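Klebicin C activity (Klebsiella pneumoniae, PDB 7NNA) is a Tol-binding domain of a bacteriocin that probably carries the toxin into target cells through the outer-membrane efflux channel TolC. Local coordinates at residues T33-A47 with E137-A151. Sequence-based numbering, arbitrary orientation. Where two conformers were deposited one is given.
Sequences TENLAKTQAAQAERA and EQRKQAEIERKLQEA
Gln43 and Glu137 make a polar link across an antiparallel coiled coil, in which helices 14-79 and 93-197 pack as a long hairpin, their axes 8.7 Å apart at this level. The amide nitrogen of Gln43 spends both hydrogens on one residue: NE2 lies 2.7 Å from Glu137 OE1, a nearly straight bond (166°) on the anti side of the carboxylate, and 3.0 Å from Glu137 O, a carbonyl that also accepts Gln141 N within its own helix. A bend at chi2 (55°) brings the Gln43 amide to this position, and the two NE2 bonds fix its rotation. Its OE1 faces the other way; in one of two conformers, Arg46 reaches it side-on with both NE and NH2. Lys140 NZ adds a salt bridge to Glu137 OE1. Two turns along from Glu137, Glu145 OE2 joins two glutamines, accepting Gln40 NE2 from across the interface on its anti lone pair and Gln141 NE2 from above the carboxylate plane. Beyond them the interface turns apolar, and at that end Thr33 OG1 is hydrogen-bonded to Ala29 O and Glu155 OE1. Leu36 and Leu148 interlock there as knobs into holes, Leu148 CD1 lying 3.9 Å from Leu36 CB.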
ATOM      1  N   THR A  33      -1.493  14.822  -0.628  1.00 17.39           N
ATOM      2  CA  THR A  33      -1.565  13.966   0.561  1.00 18.82           C
ATOM      3  C   THR A  33      -2.838  13.114   0.545  1.00 19.87           C
ATOM      4  O   THR A  33      -2.751  11.918   0.792  1.00 19.88           O
ATOM      5  CB  THR A  33      -1.578  14.847   1.823  1.00 19.86           C
ATOM      6  OG1 THR A  33      -0.389  15.566   1.885  1.00 20.21           O
ATOM      7  CG2 THR A  33      -1.746  14.018   3.151  1.00 21.48           C
ATOM      8  N   GLU A  34      -3.980  13.702   0.236  0.58 20.87           N
ATOM      9  CA  GLU A  34      -5.249  12.975   0.194  0.58 21.67           C
ATOM     10  C   GLU A  34      -5.209  11.843  -0.829  0.58 23.07           C
ATOM     11  O   GLU A  34      -5.760  10.758  -0.561  0.58 23.04           O
ATOM     12  CB  GLU A  34      -6.411  13.951  -0.097  0.58 24.31           C
ATOM     13  CG  GLU A  34      -6.748  14.875   1.067  0.58 27.64           C
ATOM     14  CD  GLU A  34      -7.584  16.118   0.765  0.58 36.29           C
ATOM     15  OE1 GLU A  34      -7.837  16.412  -0.427  0.58 34.33           O
ATOM     16  OE2 GLU A  34      -7.943  16.830   1.729  0.58 38.04           O
ATOM     17  N   ASN A  35      -4.599  12.092  -2.000  1.00 22.31           N
ATOM     18  CA  ASN A  35      -4.447  11.081  -3.061  1.00 22.95           C
ATOM     19  C   ASN A  35      -3.570   9.925  -2.578  1.00 21.48           C
ATOM     20  O   ASN A  35      -3.908   8.750  -2.798  1.00 20.55           O
ATOM     21  CB  ASN A  35      -3.908  11.722  -4.360  1.00 23.69           C
ATOM     22  CG  ASN A  35      -3.642  10.709  -5.481  1.00 28.45           C
ATOM     23  OD1 ASN A  35      -4.585  10.113  -5.983  1.00 31.84           O
ATOM     24  ND2 ASN A  35      -2.337  10.438  -5.844  1.00 28.09           N
ATOM     25  N   LEU A  36      -2.494  10.252  -1.837  1.00 18.78           N
ATOM     26  CA  LEU A  36      -1.647   9.232  -1.291  1.00 18.51           C
ATOM     27  C   LEU A  36      -2.287   8.472  -0.160  1.00 19.84           C
ATOM     28  O   LEU A  36      -2.050   7.250  -0.044  1.00 20.06           O
ATOM     29  CB  LEU A  36      -0.257   9.819  -0.877  1.00 17.81           C
ATOM     30  CG  LEU A  36       0.731   9.762  -2.071  1.00 18.29           C
ATOM     31  CD1 LEU A  36       1.869  10.784  -1.856  1.00 19.99           C
ATOM     32  CD2 LEU A  36       1.360   8.311  -2.246  1.00 19.03           C
ATOM     33  N   ALA A  37      -3.100   9.141   0.632  1.00 20.74           N
ATOM     34  CA  ALA A  37      -3.793   8.487   1.753  1.00 23.29           C
ATOM     35  C   ALA A  37      -4.816   7.475   1.176  1.00 24.29           C
ATOM     36  O   ALA A  37      -4.944   6.348   1.691  1.00 25.19           O
ATOM     37  CB  ALA A  37      -4.479   9.547   2.594  1.00 25.70           C
ATOM     38  N   LYS A  38      -5.525   7.864   0.102  1.00 22.41           N
ATOM     39  CA  LYS A  38      -6.489   6.935  -0.518  1.00 23.84           C
ATOM     40  C   LYS A  38      -5.732   5.757  -1.135  1.00 23.17           C
ATOM     41  O   LYS A  38      -6.197   4.593  -1.039  1.00 22.54           O
ATOM     42  CB  LYS A  38      -7.291   7.668  -1.604  1.00 28.31           C
ATOM     43  CG  LYS A  38      -8.340   8.503  -0.869  1.00 40.09           C
ATOM     44  CD  LYS A  38      -9.370   9.206  -1.715  1.00 51.70           C
ATOM     45  CE  LYS A  38     -10.574   9.629  -0.873  1.00 59.70           C
ATOM     46  NZ  LYS A  38     -10.224  10.669   0.148  1.00 63.98           N
ATOM     47  N   THR A  39      -4.581   6.048  -1.752  1.00 20.53           N
ATOM     48  CA  THR A  39      -3.720   4.997  -2.349  1.00 21.89           C
ATOM     49  C   THR A  39      -3.238   4.026  -1.266  1.00 21.67           C
ATOM     50  O   THR A  39      -3.212   2.794  -1.504  1.00 22.59           O
ATOM     51  CB  THR A  39      -2.500   5.599  -3.068  1.00 22.08           C
ATOM     52  OG1 THR A  39      -2.986   6.466  -4.135  1.00 23.78           O
ATOM     53  CG2 THR A  39      -1.706   4.524  -3.747  1.00 23.71           C
ATOM     54  N   GLN A  40      -2.868   4.553  -0.110  1.00 19.73           N
ATOM     55  CA  GLN A  40      -2.404   3.690   0.995  1.00 21.06           C
ATOM     56  C   GLN A  40      -3.488   2.752   1.444  1.00 23.03           C
ATOM     57  O   GLN A  40      -3.238   1.525   1.611  1.00 22.61           O
ATOM     58  CB  GLN A  40      -1.884   4.570   2.171  1.00 19.58           C
ATOM     59  CG  GLN A  40      -1.228   3.805   3.304  1.00 22.33           C
ATOM     60  CD  GLN A  40      -2.197   3.091   4.239  1.00 26.70           C
ATOM     61  OE1 GLN A  40      -3.354   3.510   4.428  1.00 27.12           O
ATOM     62  NE2 GLN A  40      -1.737   2.017   4.903  1.00 23.84           N
ATOM     63  N   ALA A  41      -4.694   3.303   1.627  1.00 23.85           N
ATOM     64  CA  ALA A  41      -5.847   2.501   2.123  1.00 25.54           C
ATOM     65  C   ALA A  41      -6.202   1.441   1.077  1.00 25.72           C
ATOM     66  O   ALA A  41      -6.447   0.282   1.442  1.00 26.63           O
ATOM     67  CB  ALA A  41      -7.059   3.432   2.393  1.00 25.48           C
ATOM     68  N   ALA A  42      -6.212   1.801  -0.231  1.00 24.85           N
ATOM     69  CA  ALA A  42      -6.508   0.800  -1.292  1.00 25.55           C
ATOM     70  C   ALA A  42      -5.397  -0.293  -1.388  1.00 24.75           C
ATOM     71  O   ALA A  42      -5.695  -1.485  -1.600  1.00 23.91           O
ATOM     72  CB  ALA A  42      -6.691   1.474  -2.683  1.00 27.14           C
ATOM     73  N   GLN A  43      -4.151   0.091  -1.173  1.00 23.92           N
ATOM     74  CA  GLN A  43      -3.034  -0.865  -1.231  1.00 23.49           C
ATOM     75  C   GLN A  43      -3.010  -1.809  -0.004  1.00 23.70           C
ATOM     76  O   GLN A  43      -2.640  -3.008  -0.136  1.00 23.68           O
ATOM     77  CB  GLN A  43      -1.721  -0.085  -1.330  1.00 24.94           C
ATOM     78  CG  GLN A  43      -0.488  -1.002  -1.514  1.00 26.63           C
ATOM     79  CD  GLN A  43      -0.623  -1.930  -2.689  1.00 28.55           C
ATOM     80  OE1 GLN A  43      -1.124  -1.553  -3.719  1.00 28.59           O
ATOM     81  NE2 GLN A  43      -0.157  -3.156  -2.579  1.00 27.75           N
ATOM     82  N   ALA A  44      -3.382  -1.311   1.207  1.00 22.59           N
ATOM     83  CA  ALA A  44      -3.536  -2.199   2.382  1.00 24.84           C
ATOM     84  C   ALA A  44      -4.641  -3.245   2.078  1.00 25.68           C
ATOM     85  O   ALA A  44      -4.530  -4.423   2.491  1.00 24.47           O
ATOM     86  CB  ALA A  44      -3.969  -1.375   3.601  1.00 23.86           C
ATOM     87  N   GLU A  45      -5.757  -2.809   1.383  1.00 25.52           N
ATOM     88  CA  GLU A  45      -6.776  -3.796   1.019  1.00 26.91           C
ATOM     89  C   GLU A  45      -6.234  -4.857   0.040  1.00 26.93           C
ATOM     90  O   GLU A  45      -6.586  -6.024   0.147  1.00 26.61           O
ATOM     91  CB  GLU A  45      -8.063  -3.137   0.518  1.00 31.41           C
ATOM     92  CG  GLU A  45      -8.712  -2.284   1.605  1.00 33.36           C
ATOM     93  CD  GLU A  45      -9.061  -3.041   2.879  0.50 29.73           C
ATOM     94  OE1 GLU A  45      -9.645  -4.137   2.775  0.50 32.20           O
ATOM     95  OE2 GLU A  45      -8.701  -2.562   3.975  0.50 27.64           O
ATOM     96  N   ARG A  46      -5.386  -4.464  -0.905  0.50 26.82           N
ATOM     97  CA  ARG A  46      -4.772  -5.435  -1.839  0.50 27.17           C
ATOM     98  C   ARG A  46      -3.824  -6.352  -1.116  0.50 26.54           C
ATOM     99  O   ARG A  46      -3.801  -7.554  -1.410  0.50 27.30           O
ATOM    100  CB  ARG A  46      -4.081  -4.746  -3.019  0.50 29.46           C
ATOM    101  CG  ARG A  46      -5.094  -4.482  -4.129  0.50 34.74           C
ATOM    102  CD  ARG A  46      -4.514  -3.852  -5.382  0.50 36.53           C
ATOM    103  NE  ARG A  46      -3.795  -2.641  -5.048  0.50 36.88           N
ATOM    104  CZ  ARG A  46      -4.220  -1.414  -5.289  0.50 34.93           C
ATOM    105  NH1 ARG A  46      -5.369  -1.209  -5.933  0.50 36.76           N
ATOM    106  NH2 ARG A  46      -3.502  -0.386  -4.915  0.50 28.89           N
ATOM    107  N   ALA A  47      -3.069  -5.836  -0.130  1.00 25.86           N
ATOM    108  CA  ALA A  47      -2.190  -6.739   0.676  1.00 25.76           C
ATOM    109  C   ALA A  47      -3.069  -7.745   1.460  1.00 25.24           C
ATOM    110  O   ALA A  47      -2.728  -8.960   1.575  1.00 25.72           O
ATOM    111  CB  ALA A  47      -1.300  -5.889   1.633  1.00 25.20           C
ATOM    112  N   GLU A 137       2.778  -7.121  -2.571  1.00 24.75           N
ATOM    113  CA  GLU A 137       1.751  -6.132  -2.180  1.00 22.99           C
ATOM    114  C   GLU A 137       2.177  -5.427  -0.852  1.00 23.66           C
ATOM    115  O   GLU A 137       1.870  -4.261  -0.665  1.00 22.60           O
ATOM    116  CB  GLU A 137       0.390  -6.807  -2.016  1.00 25.93           C
ATOM    117  CG  GLU A 137      -0.187  -7.295  -3.348  1.00 29.72           C
ATOM    118  CD  GLU A 137      -0.170  -6.344  -4.540  1.00 38.44           C
ATOM    119  OE1 GLU A 137      -0.468  -5.139  -4.390  1.00 33.26           O
ATOM    120  OE2 GLU A 137       0.131  -6.818  -5.657  1.00 45.30           O
ATOM    121  N   GLN A 138       2.833  -6.147   0.072  1.00 23.28           N
ATOM    122  CA  GLN A 138       3.332  -5.542   1.317  1.00 23.35           C
ATOM    123  C   GLN A 138       4.477  -4.596   0.990  1.00 22.80           C
ATOM    124  O   GLN A 138       4.555  -3.524   1.570  1.00 22.26           O
ATOM    125  CB  GLN A 138       3.823  -6.652   2.256  1.00 25.72           C
ATOM    126  CG  GLN A 138       2.644  -7.476   2.773  1.00 26.79           C
ATOM    127  CD  GLN A 138       3.058  -8.651   3.674  1.00 36.19           C
ATOM    128  OE1 GLN A 138       2.205  -9.344   4.203  1.00 39.35           O
ATOM    129  NE2 GLN A 138       4.338  -8.938   3.864  1.00 35.64           N
ATOM    130  N   ARG A 139       5.338  -4.936   0.025  1.00 24.02           N
ATOM    131  CA  ARG A 139       6.444  -4.042  -0.369  1.00 26.11           C
ATOM    132  C   ARG A 139       5.844  -2.724  -0.915  1.00 25.26           C
ATOM    133  O   ARG A 139       6.315  -1.598  -0.556  1.00 25.93           O
ATOM    134  CB  ARG A 139       7.326  -4.728  -1.462  1.00 28.36           C
ATOM    135  CG  ARG A 139       8.583  -3.912  -1.848  1.00 33.43           C
ATOM    136  CD  ARG A 139       9.231  -4.352  -3.208  1.00 40.93           C
ATOM    137  NE  ARG A 139       8.345  -4.067  -4.356  1.00 43.43           N
ATOM    138  CZ  ARG A 139       8.177  -2.869  -4.910  1.00 45.95           C
ATOM    139  NH1 ARG A 139       8.851  -1.817  -4.456  1.00 47.85           N
ATOM    140  NH2 ARG A 139       7.317  -2.706  -5.902  1.00 44.67           N
ATOM    141  N   LYS A 140       4.852  -2.847  -1.809  1.00 23.25           N
ATOM    142  CA  LYS A 140       4.249  -1.643  -2.402  1.00 23.36           C
ATOM    143  C   LYS A 140       3.556  -0.798  -1.334  1.00 21.98           C
ATOM    144  O   LYS A 140       3.586   0.439  -1.387  1.00 21.89           O
ATOM    145  CB  LYS A 140       3.241  -2.033  -3.485  1.00 25.75           C
ATOM    146  CG  LYS A 140       3.953  -2.707  -4.644  1.00 35.66           C
ATOM    147  CD  LYS A 140       3.101  -2.933  -5.862  1.00 45.07           C
ATOM    148  CE  LYS A 140       1.959  -3.838  -5.599  1.00 50.65           C
ATOM    149  NZ  LYS A 140       0.996  -3.883  -6.745  1.00 58.04           N
ATOM    150  N   GLN A 141       2.868  -1.465  -0.395  1.00 20.18           N
ATOM    151  CA  GLN A 141       2.218  -0.748   0.701  1.00 19.48           C
ATOM    152  C   GLN A 141       3.234   0.080   1.524  1.00 20.23           C
ATOM    153  O   GLN A 141       2.975   1.256   1.798  1.00 19.57           O
ATOM    154  CB  GLN A 141       1.475  -1.752   1.623  1.00 19.66           C
ATOM    155  CG  GLN A 141       0.598  -0.957   2.639  1.00 20.79           C
ATOM    156  CD  GLN A 141      -0.049  -1.891   3.651  1.00 24.16           C
ATOM    157  OE1 GLN A 141      -0.364  -3.042   3.318  1.00 24.79           O
ATOM    158  NE2 GLN A 141      -0.201  -1.439   4.892  1.00 22.75           N
ATOM    159  N   ALA A 142       4.378  -0.504   1.910  1.00 21.60           N
ATOM    160  CA  ALA A 142       5.409   0.207   2.699  1.00 23.07           C
ATOM    161  C   ALA A 142       5.973   1.383   1.865  1.00 22.92           C
ATOM    162  O   ALA A 142       6.246   2.449   2.428  1.00 22.31           O
ATOM    163  CB  ALA A 142       6.544  -0.772   3.094  1.00 24.99           C
ATOM    164  N   GLU A 143       6.102   1.216   0.549  1.00 21.85           N
ATOM    165  CA  GLU A 143       6.617   2.328  -0.297  1.00 22.81           C
ATOM    166  C   GLU A 143       5.600   3.451  -0.371  1.00 21.66           C
ATOM    167  O   GLU A 143       5.968   4.630  -0.311  1.00 21.45           O
ATOM    168  CB  GLU A 143       7.050   1.833  -1.670  1.00 27.49           C
ATOM    169  CG  GLU A 143       7.511   2.982  -2.569  1.00 34.94           C
ATOM    170  CD  GLU A 143       8.626   3.884  -2.034  0.80 43.91           C
ATOM    171  OE1 GLU A 143       9.433   3.432  -1.187  0.80 44.92           O
ATOM    172  OE2 GLU A 143       8.717   5.041  -2.499  0.80 45.38           O
ATOM    173  N   ILE A 144       4.319   3.127  -0.535  0.63 21.16           N
ATOM    174  CA  ILE A 144       3.265   4.160  -0.472  0.63 19.87           C
ATOM    175  C   ILE A 144       3.259   4.870   0.871  0.63 18.48           C
ATOM    176  O   ILE A 144       3.100   6.098   0.931  0.63 17.92           O
ATOM    177  CB  ILE A 144       1.866   3.560  -0.779  0.63 21.14           C
ATOM    178  CG1 ILE A 144       1.777   3.200  -2.289  0.63 22.15           C
ATOM    179  CG2 ILE A 144       0.738   4.576  -0.418  0.63 21.74           C
ATOM    180  CD1 ILE A 144       2.093   4.349  -3.254  0.63 24.50           C
ATOM    181  N   GLU A 145       3.432   4.131   1.953  1.00 17.33           N
ATOM    182  CA  GLU A 145       3.461   4.773   3.295  1.00 17.50           C
ATOM    183  C   GLU A 145       4.663   5.735   3.392  1.00 19.22           C
ATOM    184  O   GLU A 145       4.519   6.844   3.974  1.00 20.30           O
ATOM    185  CB  GLU A 145       3.530   3.682   4.395  1.00 19.59           C
ATOM    186  CG  GLU A 145       2.176   2.965   4.430  1.00 20.31           C
ATOM    187  CD  GLU A 145       2.096   1.630   5.129  1.00 26.16           C
ATOM    188  OE1 GLU A 145       3.153   1.047   5.480  1.00 26.63           O
ATOM    189  OE2 GLU A 145       0.956   1.188   5.363  1.00 25.22           O
ATOM    190  N   ARG A 146       5.819   5.367   2.811  0.60 20.03           N
ATOM    191  CA  ARG A 146       6.975   6.295   2.858  0.60 20.10           C
ATOM    192  C   ARG A 146       6.642   7.571   2.056  0.60 19.50           C
ATOM    193  O   ARG A 146       6.945   8.694   2.493  0.60 19.56           O
ATOM    194  CB  ARG A 146       8.210   5.602   2.261  0.60 22.64           C
ATOM    195  CG  ARG A 146       9.521   6.307   2.533  0.60 24.67           C
ATOM    196  CD  ARG A 146      10.658   5.750   1.616  0.60 31.55           C
ATOM    197  NE  ARG A 146      10.362   6.048   0.204  0.60 29.79           N
ATOM    198  CZ  ARG A 146      10.573   7.218  -0.376  0.60 33.62           C
ATOM    199  NH1 ARG A 146      11.169   8.202   0.293  0.60 31.28           N
ATOM    200  NH2 ARG A 146      10.184   7.421  -1.629  0.60 35.45           N
ATOM    201  N   LYS A 147       5.987   7.406   0.902  1.00 18.03           N
ATOM    202  CA  LYS A 147       5.632   8.581   0.062  1.00 18.51           C
ATOM    203  C   LYS A 147       4.560   9.421   0.778  1.00 17.64           C
ATOM    204  O   LYS A 147       4.579  10.649   0.695  1.00 17.20           O
ATOM    205  CB  LYS A 147       5.075   8.104  -1.310  1.00 20.71           C
ATOM    206  CG  LYS A 147       6.196   7.563  -2.204  1.00 27.04           C
ATOM    207  CD  LYS A 147       5.720   7.570  -3.672  1.00 30.48           C
ATOM    208  CE  LYS A 147       6.909   7.394  -4.589  1.00 35.78           C
ATOM    209  NZ  LYS A 147       7.331   6.001  -4.586  1.00 35.87           N
ATOM    210  N   LEU A 148       3.624   8.776   1.473  1.00 16.16           N
ATOM    211  CA  LEU A 148       2.572   9.494   2.204  1.00 17.64           C
ATOM    212  C   LEU A 148       3.209  10.322   3.336  1.00 18.75           C
ATOM    213  O   LEU A 148       2.786  11.472   3.566  1.00 18.51           O
ATOM    214  CB  LEU A 148       1.585   8.473   2.787  1.00 17.70           C
ATOM    215  CG  LEU A 148       0.468   9.057   3.727  1.00 20.39           C
ATOM    216  CD1 LEU A 148      -0.372  10.231   2.993  1.00 20.14           C
ATOM    217  CD2 LEU A 148      -0.474   7.910   4.226  1.00 19.47           C
ATOM    218  N   GLN A 149       4.219   9.766   4.024  1.00 17.80           N
ATOM    219  CA  GLN A 149       4.916  10.566   5.068  1.00 19.91           C
ATOM    220  C   GLN A 149       5.597  11.809   4.403  1.00 19.29           C
ATOM    221  O   GLN A 149       5.518  12.921   4.963  1.00 18.27           O
ATOM    222  CB  GLN A 149       5.973   9.732   5.796  1.00 19.86           C
ATOM    223  CG  GLN A 149       6.869  10.535   6.750  1.00 27.10           C
ATOM    224  CD  GLN A 149       7.505   9.536   7.706  1.00 35.15           C
ATOM    225  OE1 GLN A 149       6.926   9.187   8.747  1.00 36.21           O
ATOM    226  NE2 GLN A 149       8.690   9.025   7.375  1.00 38.83           N
ATOM    227  N   GLU A 150       6.183  11.590   3.217  0.58 19.17           N
ATOM    228  CA  GLU A 150       6.781  12.682   2.460  0.58 19.63           C
ATOM    229  C   GLU A 150       5.785  13.767   2.096  0.58 19.52           C
ATOM    230  O   GLU A 150       6.150  14.957   2.131  0.58 19.36           O
ATOM    231  CB  GLU A 150       7.534  12.168   1.212  0.58 20.52           C
ATOM    232  CG  GLU A 150       8.879  11.500   1.564  0.58 23.01           C
ATOM    233  CD  GLU A 150       9.764  12.270   2.540  0.58 30.17           C
ATOM    234  OE1 GLU A 150      10.099  13.443   2.244  0.58 24.33           O
ATOM    235  OE2 GLU A 150      10.044  11.733   3.642  0.58 32.66           O
ATOM    236  N   ALA A 151       4.587  13.351   1.721  0.50 15.50           N
ATOM    237  CA  ALA A 151       3.457  14.229   1.324  0.50 16.62           C
ATOM    238  C   ALA A 151       2.990  15.064   2.524  0.50 17.33           C
ATOM    239  O   ALA A 151       2.637  16.239   2.370  0.50 17.89           O
ATOM    240  CB  ALA A 151       2.277  13.373   0.810  0.50 16.41           C
TER